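Local structure of iodotyrosine deiodinase (Thermotoga neapolitana, 6TYK) at residues A8-V14 with P167-K173; C64-E68 with Y138-D142; R91-L95 with S135-T139. The protein removes iodide, bromide or chloride from halotyrosines by FMN-dependent reductive dehalogenation, working as a homodimer of the nitroreductase family. All coordinates share one frame; numbering follows the deposited sequence. Where two conformers were deposited one is given.

Contact 1 (A8-V14 with P167-K173); sequences AKKRKTV and PDDPKPK. With FMN (flavin mononucleotide), chain C.
Pro167 opens the second segment by setting its CB 4.0 Å from Val14 CG1, an apolar contact made by the valine branch anti to the backbone N (chi1 174°). Pro170 takes the other branch: its CG lies 4.0 Å from Val14 CG2, while the same ring is crossed at about a right angle by the end of Lys12, CE 3.7 Å from Pro170 CG. One water sits within hydrogen-bonding distance of both Lys171 O and Thr13 O, though acceptors nearby outnumber its protons. Lys173 ends the segment with an extended chain that passes the FMN phosphate, CG to O3P 3.3 Å, and carries NZ to the last turn of helix 4-10. There NZ donates to Arg11 O at 2.9 Å, nearly in line with the carbonyl (C=O...N 162°), and to Lys9 O at 3.0 Å from above the carbonyl plane. Thr13 N donates to FMN O1P in an almost straight bond (176°), so both segments line the phosphate end of the FMN site. The contact ties the C-terminal end of helix 4-10 to the loop after strand 156-165; Arg11 rests on helix 113-130, and Lys173 NZ also salt-bridges Glu36 of the second subunit.

Contact 2 (C64-E68 with Y138-D142); sequences CERSE and YTPPD. With FMN (flavin mononucleotide), chain C; IYR (3-iodo-tyrosine), chain D.
Chi1 and chi2 of Glu68, -66° and -67°, fold its chain back so that the carboxylate meets the Tyr138 hydroxyl, which arrives from the opposite direction on a side chain whose CG is anti to the backbone N (chi1 176°). Tyr138 OH donates to Glu68 OE2 at 2.6 Å through the anti lone pair of that oxygen. The ammonium N of 3-iodo-tyrosine donates to Glu68 OE2 as well, at 2.8 Å, so one carboxylate oxygen grips both protein and substrate. Glu68 is an experimentally established substrate-binding residue, and this pairing links helix 54-74 to the loop before helix 143-149 in the nitroreductase-type fold, where Thr139 N donates to FMN O4 (3.1 Å). Cys64 approaches the Tyr138 ring at its edge, SG 3.8 Å from CE2 and near the ring plane, a sulfur-aromatic contact; Pro140 CB lies 3.8 Å from the same sulfur. With a phenylalanine in place of Tyr138, Glu68 OE2 would lose its hydroxyl donor, and the carboxylate would probably be freer to turn away from the substrate ammonium. One turn on from Cys64, Ser67 faces Pro141 with OG 3.0 Å from its CB, while the Pro141 ring crosses the Glu68 chain at about a right angle, CD 3.5 Å from Glu68 CD.

Contact 3 (R91-L95 with S135-T139); sequences RKPFL and SVPYT. With FMN (flavin mononucleotide), chain C; IYR (3-iodo-tyrosine), chain D.
Phe94 and Tyr138 form a T-shaped (edge-to-face) pair at the heart of this contact, within the nitroreductase-family fold and beside the flavin and substrate, which Tyr138 meets at its ring edge. The ring centroids are 5.5 Å apart and the planes stand at 75°, with the edge of Phe94 directed at the face of Tyr138; the closest carbons are Phe94 CZ and Tyr138 CD1, 3.9 Å apart. Chi1 of Phe94 (54°) puts CG between the backbone N and the carbonyl carbon, which directs the ring at Tyr138 and Val136. Two further apolar contacts flank this pair. Val136 CG1 sits over one face of Phe94, offset toward the rim and 4.2 Å from CE1, and its CG2 branch turns to the cofactor, 3.5 Å from FMN N1. Leu95 crosses Tyr138 at about a right angle, bringing CD1 to 3.8 Å from CE2. Strand 156-165 adds Pro163, which touches both Phe94 and Val136. No hydrogen bond joins the two segments; their polar groups find partners elsewhere, the Tyr138 hydroxyl in Glu68. Lys92, an experimentally established substrate-binding residue, lays its aliphatic part obliquely across Tyr138, CG 3.8 Å from OH, and continues to the substrate carboxylate. Its ammonium donates to Thr89 O and, in a hydrogen bond of 2.6 Å, Lys92 NZ to O of 3-iodo-tyrosine.

Contacts 2 and 3 are neighbours, with centres 9 Å apart, and share Tyr138 and Thr139 of the loop between strand 134-135 and helix 143-149. Helix 54-74 and the segment leading into helix 94-97 meet that loop, and Glu65 OE2 joins them through a probable hydrogen bond to Lys92 N. Contact 1 closes a longer loop of chain in which both others are nested; its centre is 14 Å from contact 3's and 22 Å from contact 2's. It touches contact 3 where Val14 N probably bonds Ser135 O. All three touch FMN, contact 1 at the phosphate, so segments far apart in sequence converge on one flavin and substrate site, completed by Met41 of the second subunit.

Contact 1 (A8-V14 with P167-K173)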
loop_
_atom_site.group_PDB
_atom_site.type_symbol
_atom_site.label_atom_id
_atom_site.label_comp_id
_atom_site.label_asym_id
_atom_site.label_seq_id
_atom_site.Cartn_x
_atom_site.Cartn_y
_atom_site.Cartn_z
ATOM N N ALA A 8 -5.297 -3.056 13.341
ATOM C CA ALA A 8 -5.843 -2.295 12.221
ATOM C C ALA A 8 -7.074 -1.494 12.639
ATOM O O ALA A 8 -7.251 -0.344 12.236
ATOM C CB ALA A 8 -6.185 -3.225 11.061
ATOM N N LYS A 9 -7.927 -2.107 13.452
ATOM C CA LYS A 9 -9.150 -1.444 13.863
ATOM C C LYS A 9 -8.844 -0.223 14.719
ATOM O O LYS A 9 -9.454 0.834 14.548
ATOM C CB LYS A 9 -10.065 -2.412 14.616
ATOM C CG LYS A 9 -11.450 -1.833 14.849
ATOM C CD LYS A 9 -12.352 -2.766 15.625
ATOM C CE LYS A 9 -13.801 -2.292 15.536
ATOM N NZ LYS A 9 -13.897 -0.818 15.304
ATOM N N LYS A 10 -7.898 -0.366 15.640
ATOM C CA LYS A 10 -7.571 0.717 16.567
ATOM C C LYS A 10 -6.866 1.876 15.868
ATOM O O LYS A 10 -7.062 3.040 16.229
ATOM C CB LYS A 10 -6.698 0.209 17.719
ATOM C CG LYS A 10 -7.457 -0.528 18.802
ATOM C CD LYS A 10 -6.508 -1.246 19.747
ATOM C CE LYS A 10 -7.259 -2.203 20.661
ATOM N NZ LYS A 10 -6.333 -3.028 21.487
ATOM N N ARG A 11 -6.043 1.561 14.876
ATOM C CA ARG A 11 -5.229 2.575 14.220
ATOM C C ARG A 11 -6.121 3.586 13.506
ATOM O O ARG A 11 -7.044 3.221 12.779
ATOM C CB ARG A 11 -4.237 1.924 13.252
ATOM C CG ARG A 11 -3.159 2.864 12.751
ATOM C CD ARG A 11 -3.480 3.412 11.370
ATOM N NE ARG A 11 -2.695 4.607 11.083
ATOM C CZ ARG A 11 -3.169 5.647 10.406
ATOM N NH1 ARG A 11 -4.401 5.608 9.928
ATOM N NH2 ARG A 11 -2.414 6.714 10.196
ATOM N N LYS A 12 -5.853 4.862 13.747
ATOM C CA LYS A 12 -6.635 5.932 13.156
ATOM C C LYS A 12 -5.719 7.106 12.857
ATOM O O LYS A 12 -4.566 7.125 13.280
ATOM C CB LYS A 12 -7.736 6.374 14.112
ATOM C CG LYS A 12 -7.227 6.908 15.439
ATOM C CD LYS A 12 -8.398 7.275 16.327
ATOM C CE LYS A 12 -7.955 7.903 17.638
ATOM N NZ LYS A 12 -7.221 6.954 18.516
ATOM N N THR A 13 -6.227 8.098 12.141
ATOM C CA THR A 13 -5.411 9.262 11.835
ATOM C C THR A 13 -5.032 9.982 13.116
ATOM O O THR A 13 -5.842 10.119 14.040
ATOM C CB THR A 13 -6.167 10.278 10.962
ATOM O OG1 THR A 13 -6.947 9.600 9.973
ATOM C CG2 THR A 13 -5.169 11.205 10.280
ATOM N N VAL A 14 -3.799 10.460 13.157
ATOM C CA VAL A 14 -3.391 11.364 14.212
ATOM C C VAL A 14 -2.915 12.652 13.558
ATOM O O VAL A 14 -1.971 12.644 12.767
ATOM C CB VAL A 14 -2.277 10.758 15.106
ATOM C CG1 VAL A 14 -1.775 11.798 16.112
ATOM C CG2 VAL A 14 -2.788 9.512 15.822
ATOM N N PRO A 167 0.702 10.641 19.940
ATOM C CA PRO A 167 -0.603 11.272 19.743
ATOM C C PRO A 167 -0.955 12.161 20.918
ATOM O O PRO A 167 -0.616 11.857 22.072
ATOM C CB PRO A 167 -1.570 10.080 19.692
ATOM C CG PRO A 167 -0.704 8.901 19.371
ATOM C CD PRO A 167 0.587 9.183 20.076
ATOM N N ASP A 168 -1.643 13.256 20.622
ATOM C CA ASP A 168 -2.119 14.151 21.661
ATOM C C ASP A 168 -3.634 14.216 21.621
ATOM O O ASP A 168 -4.221 15.187 21.130
ATOM C CB ASP A 168 -1.533 15.546 21.475
ATOM C CG ASP A 168 -2.035 16.507 22.510
ATOM O OD1 ASP A 168 -2.298 16.045 23.633
ATOM O OD2 ASP A 168 -2.201 17.701 22.210
ATOM N N ASP A 169 -4.256 13.166 22.146
ATOM C CA ASP A 169 -5.708 13.021 22.136
ATOM C C ASP A 169 -6.332 13.265 20.767
ATOM O O ASP A 169 -7.104 14.205 20.576
ATOM C CB ASP A 169 -6.361 13.916 23.182
ATOM C CG ASP A 169 -7.812 13.548 23.416
ATOM O OD1 ASP A 169 -8.171 12.374 23.185
ATOM O OD2 ASP A 169 -8.596 14.418 23.824
ATOM N N PRO A 170 -6.013 12.391 19.816
ATOM C CA PRO A 170 -6.532 12.532 18.456
ATOM C C PRO A 170 -8.033 12.295 18.389
ATOM O O PRO A 170 -8.617 11.637 19.260
ATOM C CB PRO A 170 -5.781 11.447 17.681
ATOM C CG PRO A 170 -5.420 10.421 18.718
ATOM C CD PRO A 170 -5.200 11.176 19.991
ATOM N N LYS A 171 -8.650 12.843 17.349
ATOM C CA LYS A 171 -10.076 12.674 17.118
ATOM C C LYS A 171 -10.399 11.211 16.834
ATOM O O LYS A 171 -9.531 10.443 16.425
ATOM C CB LYS A 171 -10.523 13.552 15.951
ATOM C CG LYS A 171 -10.338 15.048 16.193
ATOM C CD LYS A 171 -11.163 15.520 17.373
ATOM C CE LYS A 171 -12.642 15.274 17.135
ATOM N NZ LYS A 171 -13.463 15.675 18.310
ATOM N N PRO A 172 -11.658 10.819 17.051
ATOM C CA PRO A 172 -12.039 9.422 16.845
ATOM C C PRO A 172 -11.912 8.969 15.395
ATOM O O PRO A 172 -11.998 9.768 14.455
ATOM C CB PRO A 172 -13.511 9.399 17.259
ATOM C CG PRO A 172 -13.654 10.545 18.188
ATOM C CD PRO A 172 -12.759 11.607 17.624
ATOM N N LYS A 173 -11.727 7.666 15.233
ATOM C CA LYS A 173 -11.679 7.060 13.922
ATOM C C LYS A 173 -13.002 7.300 13.210
ATOM O O LYS A 173 -14.067 7.284 13.839
ATOM C CB LYS A 173 -11.409 5.566 14.049
ATOM C CG LYS A 173 -10.993 4.928 12.741
ATOM C CD LYS A 173 -10.493 3.502 12.928
ATOM C CE LYS A 173 -10.113 2.901 11.586
ATOM N NZ LYS A 173 -9.278 1.690 11.712
HETATM N N1 FMN C . -5.424 13.355 5.716
HETATM C C2 FMN C . -5.215 14.705 5.704
HETATM O O2 FMN C . -5.537 15.369 6.673
HETATM N N3 FMN C . -4.639 15.317 4.621
HETATM C C4 FMN C . -4.276 14.596 3.517
HETATM O O4 FMN C . -3.762 15.178 2.554
HETATM C C4A FMN C . -4.479 13.213 3.526
HETATM N N5 FMN C . -4.102 12.451 2.442
HETATM C C5A FMN C . -4.286 11.079 2.466
HETATM C C6 FMN C . -3.884 10.322 1.375
HETATM C C7 FMN C . -4.034 8.944 1.366
HETATM C C7M FMN C . -3.577 8.171 0.156
HETATM C C8 FMN C . -4.602 8.317 2.466
HETATM C C8M FMN C . -4.783 6.823 2.488
HETATM C C9 FMN C . -5.006 9.077 3.561
HETATM C C9A FMN C . -4.852 10.461 3.573
HETATM N N10 FMN C . -5.265 11.238 4.656
HETATM C C10 FMN C . -5.036 12.596 4.641
HETATM C "C1'" FMN C . -5.891 10.608 5.868
HETATM C "C2'" FMN C . -7.366 10.252 5.575
HETATM O "O2'" FMN C . -8.198 11.407 5.592
HETATM C "C3'" FMN C . -7.836 9.206 6.589
HETATM O "O3'" FMN C . -7.096 8.021 6.360
HETATM C "C4'" FMN C . -9.334 8.904 6.516
HETATM O "O4'" FMN C . -10.072 10.060 6.888
HETATM C "C5'" FMN C . -9.703 7.756 7.442
HETATM O "O5'" FMN C . -9.263 8.062 8.747
HETATM P P FMN C . -9.525 7.050 9.968
HETATM O O1P FMN C . -9.038 7.812 11.196
HETATM O O2P FMN C . -8.678 5.822 9.772
HETATM O O3P FMN C . -11.016 6.782 10.035
HETATM O O HOH W 1 -8.420 10.707 13.931
#

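Contact 2 (C64-E68 with Y138-D142)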
loop_
_atom_site.group_PDB
_atom_site.type_symbol
_atom_site.label_atom_id
_atom_site.label_comp_id
_atom_site.label_asym_id
_atom_site.label_seq_id
_atom_site.Cartn_x
_atom_site.Cartn_y
_atom_site.Cartn_z
ATOM N N CYS A 64 3.471 23.912 2.069
ATOM C CA CYS A 64 2.266 23.101 2.030
ATOM C C CYS A 64 1.026 23.931 2.315
ATOM O O CYS A 64 0.027 23.799 1.624
ATOM C CB CYS A 64 2.373 21.920 3.001
ATOM S SG CYS A 64 3.545 20.689 2.423
ATOM N N GLU A 65 1.096 24.794 3.320
ATOM C CA GLU A 65 -0.057 25.620 3.683
ATOM C C GLU A 65 -0.476 26.546 2.550
ATOM O O GLU A 65 -1.672 26.734 2.304
ATOM C CB GLU A 65 0.227 26.428 4.950
ATOM C CG GLU A 65 0.076 25.596 6.203
ATOM C CD GLU A 65 0.329 26.376 7.466
ATOM O OE1 GLU A 65 0.796 27.531 7.373
ATOM O OE2 GLU A 65 0.069 25.827 8.558
ATOM N N ARG A 66 0.504 27.117 1.857
ATOM C CA ARG A 66 0.201 27.995 0.730
ATOM C C ARG A 66 -0.560 27.219 -0.341
ATOM O O ARG A 66 -1.577 27.678 -0.876
ATOM C CB ARG A 66 1.491 28.575 0.148
ATOM C CG ARG A 66 1.303 29.296 -1.176
ATOM C CD ARG A 66 0.428 30.527 -1.028
ATOM N NE ARG A 66 -0.993 30.239 -1.217
ATOM C CZ ARG A 66 -1.950 31.162 -1.230
ATOM N NH1 ARG A 66 -1.646 32.445 -1.067
ATOM N NH2 ARG A 66 -3.216 30.803 -1.408
ATOM N N SER A 67 -0.055 26.029 -0.639
ATOM C CA SER A 67 -0.662 25.158 -1.630
ATOM C C SER A 67 -2.070 24.754 -1.192
ATOM O O SER A 67 -3.003 24.759 -1.995
ATOM C CB SER A 67 0.219 23.919 -1.833
ATOM O OG SER A 67 -0.305 23.037 -2.808
ATOM N N GLU A 68 -2.217 24.409 0.085
ATOM C CA GLU A 68 -3.523 24.039 0.628
ATOM C C GLU A 68 -4.491 25.210 0.578
ATOM O O GLU A 68 -5.666 25.034 0.275
ATOM C CB GLU A 68 -3.402 23.537 2.071
ATOM C CG GLU A 68 -2.635 22.231 2.244
ATOM C CD GLU A 68 -3.337 21.032 1.642
ATOM O OE1 GLU A 68 -4.364 21.207 0.941
ATOM O OE2 GLU A 68 -2.851 19.909 1.883
ATOM N N TYR A 138 -0.024 12.522 4.763
ATOM C CA TYR A 138 -0.330 13.857 4.302
ATOM C C TYR A 138 0.114 14.035 2.858
ATOM O O TYR A 138 1.267 13.765 2.508
ATOM C CB TYR A 138 0.309 14.894 5.222
ATOM C CG TYR A 138 0.086 16.280 4.705
ATOM C CD1 TYR A 138 -1.202 16.751 4.502
ATOM C CD2 TYR A 138 1.151 17.098 4.357
ATOM C CE1 TYR A 138 -1.426 18.004 3.994
ATOM C CE2 TYR A 138 0.941 18.362 3.851
ATOM C CZ TYR A 138 -0.350 18.807 3.671
ATOM O OH TYR A 138 -0.577 20.059 3.155
ATOM N N THR A 139 -0.825 14.438 2.015
ATOM C CA THR A 139 -0.575 14.580 0.590
ATOM C C THR A 139 -0.978 15.981 0.144
ATOM O O THR A 139 -2.136 16.220 -0.211
ATOM C CB THR A 139 -1.345 13.521 -0.217
ATOM O OG1 THR A 139 -2.736 13.608 0.095
ATOM C CG2 THR A 139 -0.858 12.121 0.130
ATOM N N PRO A 140 -0.024 16.923 0.177
ATOM C CA PRO A 140 -0.312 18.305 -0.232
ATOM C C PRO A 140 -0.592 18.373 -1.726
ATOM O O PRO A 140 -0.264 17.439 -2.451
ATOM C CB PRO A 140 0.987 19.043 0.100
ATOM C CG PRO A 140 2.054 17.984 -0.016
ATOM C CD PRO A 140 1.399 16.718 0.501
ATOM N N PRO A 141 -1.191 19.475 -2.186
ATOM C CA PRO A 141 -1.555 19.591 -3.601
ATOM C C PRO A 141 -0.355 19.558 -4.542
ATOM O O PRO A 141 -0.473 19.008 -5.638
ATOM C CB PRO A 141 -2.258 20.953 -3.673
ATOM C CG PRO A 141 -2.734 21.212 -2.283
ATOM C CD PRO A 141 -1.672 20.623 -1.397
ATOM N N ASP A 142 0.771 20.138 -4.139
ATOM C CA ASP A 142 1.960 20.098 -4.985
ATOM C C ASP A 142 3.193 19.586 -4.253
ATOM O O ASP A 142 3.756 20.257 -3.388
ATOM C CB ASP A 142 2.256 21.456 -5.624
ATOM C CG ASP A 142 3.329 21.366 -6.702
ATOM O OD1 ASP A 142 3.359 20.349 -7.430
ATOM O OD2 ASP A 142 4.149 22.302 -6.815
HETATM N N1 FMN C . -5.424 13.355 5.716
HETATM C C2 FMN C . -5.215 14.705 5.704
HETATM O O2 FMN C . -5.537 15.369 6.673
HETATM N N3 FMN C . -4.639 15.317 4.621
HETATM C C4 FMN C . -4.276 14.596 3.517
HETATM O O4 FMN C . -3.762 15.178 2.554
HETATM C C4A FMN C . -4.479 13.213 3.526
HETATM N N5 FMN C . -4.102 12.451 2.442
HETATM C C5A FMN C . -4.286 11.079 2.466
HETATM C C6 FMN C . -3.884 10.322 1.375
HETATM C C7 FMN C . -4.034 8.944 1.366
HETATM C C7M FMN C . -3.577 8.171 0.156
HETATM C C8 FMN C . -4.602 8.317 2.466
HETATM C C8M FMN C . -4.783 6.823 2.488
HETATM C C9 FMN C . -5.006 9.077 3.561
HETATM C C9A FMN C . -4.852 10.461 3.573
HETATM N N10 FMN C . -5.265 11.238 4.656
HETATM C C10 FMN C . -5.036 12.596 4.641
HETATM C "C1'" FMN C . -5.891 10.608 5.868
HETATM C "C2'" FMN C . -7.366 10.252 5.575
HETATM O "O2'" FMN C . -8.198 11.407 5.592
HETATM C "C3'" FMN C . -7.836 9.206 6.589
HETATM O "O3'" FMN C . -7.096 8.021 6.360
HETATM C "C4'" FMN C . -9.334 8.904 6.516
HETATM O "O4'" FMN C . -10.072 10.060 6.888
HETATM C "C5'" FMN C . -9.703 7.756 7.442
HETATM O "O5'" FMN C . -9.263 8.062 8.747
HETATM P P FMN C . -9.525 7.050 9.968
HETATM O O1P FMN C . -9.038 7.812 11.196
HETATM O O2P FMN C . -8.678 5.822 9.772
HETATM O O3P FMN C . -11.016 6.782 10.035
HETATM N N IYR D . -4.610 17.682 1.650
HETATM C CA IYR D . -5.752 18.426 2.117
HETATM C CB IYR D . -7.134 17.827 1.806
HETATM C CC IYR D . -7.332 16.400 2.185
HETATM C CD IYR D . -7.226 15.416 1.201
HETATM C CE IYR D . -7.429 14.064 1.482
HETATM I IE IYR D . -7.214 12.718 -0.003
HETATM C CF IYR D . -7.767 13.694 2.787
HETATM O OF IYR D . -7.989 12.398 3.152
HETATM C CG IYR D . -7.870 14.667 3.799
HETATM C CH IYR D . -7.669 16.009 3.491
HETATM C C IYR D . -5.705 18.665 3.615
HETATM O O IYR D . -6.435 19.386 4.296
HETATM O OXT IYR D . -4.723 17.987 4.258
#

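Contact 3 (R91-L95 with S135-T139)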
loop_
_atom_site.group_PDB
_atom_site.type_symbol
_atom_site.label_atom_id
_atom_site.label_comp_id
_atom_site.label_asym_id
_atom_site.label_seq_id
_atom_site.Cartn_x
_atom_site.Cartn_y
_atom_site.Cartn_z
ATOM N N ARG A 91 -4.685 25.308 7.134
ATOM C CA ARG A 91 -3.633 25.348 8.152
ATOM C C ARG A 91 -3.200 23.922 8.502
ATOM O O ARG A 91 -4.038 23.025 8.626
ATOM C CB ARG A 91 -4.129 26.049 9.414
ATOM N N LYS A 92 -1.895 23.712 8.663
ATOM C CA LYS A 92 -1.360 22.378 8.936
ATOM C C LYS A 92 -0.400 22.399 10.120
ATOM O O LYS A 92 0.807 22.197 9.961
ATOM C CB LYS A 92 -0.672 21.814 7.691
ATOM C CG LYS A 92 -1.600 21.619 6.490
ATOM C CD LYS A 92 -2.791 20.720 6.833
ATOM C CE LYS A 92 -3.970 20.949 5.877
ATOM N NZ LYS A 92 -5.230 20.311 6.367
ATOM N N PRO A 93 -0.934 22.635 11.323
ATOM C CA PRO A 93 -0.065 22.724 12.505
ATOM C C PRO A 93 0.699 21.431 12.814
ATOM O O PRO A 93 1.744 21.502 13.458
ATOM C CB PRO A 93 -1.034 23.086 13.640
ATOM C CG PRO A 93 -2.414 22.806 13.111
ATOM C CD PRO A 93 -2.340 22.953 11.626
ATOM N N PHE A 94 0.216 20.276 12.362
ATOM C CA PHE A 94 0.955 19.040 12.628
ATOM C C PHE A 94 2.313 19.014 11.937
ATOM O O PHE A 94 3.204 18.281 12.352
ATOM C CB PHE A 94 0.151 17.777 12.295
ATOM C CG PHE A 94 -0.405 17.738 10.901
ATOM C CD1 PHE A 94 0.398 17.437 9.818
ATOM C CD2 PHE A 94 -1.753 17.946 10.684
ATOM C CE1 PHE A 94 -0.132 17.372 8.535
ATOM C CE2 PHE A 94 -2.285 17.890 9.406
ATOM C CZ PHE A 94 -1.477 17.599 8.332
ATOM N N LEU A 95 2.474 19.822 10.896
ATOM C CA LEU A 95 3.753 19.875 10.191
ATOM C C LEU A 95 4.806 20.609 11.019
ATOM O O LEU A 95 6.008 20.505 10.745
ATOM C CB LEU A 95 3.583 20.531 8.818
ATOM C CG LEU A 95 2.763 19.717 7.811
ATOM C CD1 LEU A 95 2.583 20.507 6.524
ATOM C CD2 LEU A 95 3.398 18.354 7.521
ATOM N N SER A 135 0.293 8.898 13.128
ATOM C CA SER A 135 0.665 9.538 11.878
ATOM C C SER A 135 -0.552 9.826 11.021
ATOM O O SER A 135 -1.688 9.493 11.377
ATOM C CB SER A 135 1.692 8.709 11.098
ATOM O OG SER A 135 2.230 9.454 10.007
ATOM N N VAL A 136 -0.306 10.532 9.932
ATOM C CA VAL A 136 -1.318 10.847 8.945
ATOM C C VAL A 136 -0.596 10.856 7.598
ATOM O O VAL A 136 0.475 11.446 7.479
ATOM C CB VAL A 136 -1.977 12.217 9.217
ATOM C CG1 VAL A 136 -0.927 13.316 9.385
ATOM C CG2 VAL A 136 -2.953 12.574 8.106
ATOM N N PRO A 137 -1.139 10.155 6.594
ATOM C CA PRO A 137 -0.527 10.221 5.269
ATOM C C PRO A 137 -0.897 11.545 4.635
ATOM O O PRO A 137 -1.966 11.685 4.072
ATOM C CB PRO A 137 -1.197 9.063 4.510
ATOM C CG PRO A 137 -1.858 8.221 5.562
ATOM C CD PRO A 137 -2.247 9.190 6.633
ATOM N N TYR A 138 -0.024 12.522 4.763
ATOM C CA TYR A 138 -0.330 13.857 4.302
ATOM C C TYR A 138 0.114 14.035 2.858
ATOM O O TYR A 138 1.267 13.765 2.508
ATOM C CB TYR A 138 0.309 14.894 5.222
ATOM C CG TYR A 138 0.086 16.280 4.705
ATOM C CD1 TYR A 138 -1.202 16.751 4.502
ATOM C CD2 TYR A 138 1.151 17.098 4.357
ATOM C CE1 TYR A 138 -1.426 18.004 3.994
ATOM C CE2 TYR A 138 0.941 18.362 3.851
ATOM C CZ TYR A 138 -0.350 18.807 3.671
ATOM O OH TYR A 138 -0.577 20.059 3.155
ATOM N N THR A 139 -0.825 14.438 2.015
ATOM C CA THR A 139 -0.575 14.580 0.590
ATOM C C THR A 139 -0.978 15.981 0.144
ATOM O O THR A 139 -2.136 16.220 -0.211
ATOM C CB THR A 139 -1.345 13.521 -0.217
ATOM O OG1 THR A 139 -2.736 13.608 0.095
ATOM C CG2 THR A 139 -0.858 12.121 0.130
HETATM N N1 FMN C . -5.424 13.355 5.716
HETATM C C2 FMN C . -5.215 14.705 5.704
HETATM O O2 FMN C . -5.537 15.369 6.673
HETATM N N3 FMN C . -4.639 15.317 4.621
HETATM C C4 FMN C . -4.276 14.596 3.517
HETATM O O4 FMN C . -3.762 15.178 2.554
HETATM C C4A FMN C . -4.479 13.213 3.526
HETATM N N5 FMN C . -4.102 12.451 2.442
HETATM C C5A FMN C . -4.286 11.079 2.466
HETATM C C6 FMN C . -3.884 10.322 1.375
HETATM C C7 FMN C . -4.034 8.944 1.366
HETATM C C7M FMN C . -3.577 8.171 0.156
HETATM C C8 FMN C . -4.602 8.317 2.466
HETATM C C8M FMN C . -4.783 6.823 2.488
HETATM C C9 FMN C . -5.006 9.077 3.561
HETATM C C9A FMN C . -4.852 10.461 3.573
HETATM N N10 FMN C . -5.265 11.238 4.656
HETATM C C10 FMN C . -5.036 12.596 4.641
HETATM C "C1'" FMN C . -5.891 10.608 5.868
HETATM C "C2'" FMN C . -7.366 10.252 5.575
HETATM O "O2'" FMN C . -8.198 11.407 5.592
HETATM C "C3'" FMN C . -7.836 9.206 6.589
HETATM O "O3'" FMN C . -7.096 8.021 6.360
HETATM C "C4'" FMN C . -9.334 8.904 6.516
HETATM O "O4'" FMN C . -10.072 10.060 6.888
HETATM C "C5'" FMN C . -9.703 7.756 7.442
HETATM O "O5'" FMN C . -9.263 8.062 8.747
HETATM P P FMN C . -9.525 7.050 9.968
HETATM O O1P FMN C . -9.038 7.812 11.196
HETATM O O2P FMN C . -8.678 5.822 9.772
HETATM O O3P FMN C . -11.016 6.782 10.035
HETATM N N IYR D . -4.610 17.682 1.650
HETATM C CA IYR D . -5.752 18.426 2.117
HETATM C CB IYR D . -7.134 17.827 1.806
HETATM C CC IYR D . -7.332 16.400 2.185
HETATM C CD IYR D . -7.226 15.416 1.201
HETATM C CE IYR D . -7.429 14.064 1.482
HETATM I IE IYR D . -7.214 12.718 -0.003
HETATM C CF IYR D . -7.767 13.694 2.787
HETATM O OF IYR D . -7.989 12.398 3.152
HETATM C CG IYR D . -7.870 14.667 3.799
HETATM C CH IYR D . -7.669 16.009 3.491
HETATM C C IYR D . -5.705 18.665 3.615
HETATM O O IYR D . -6.435 19.386 4.296
HETATM O OXT IYR D . -4.723 17.987 4.258
#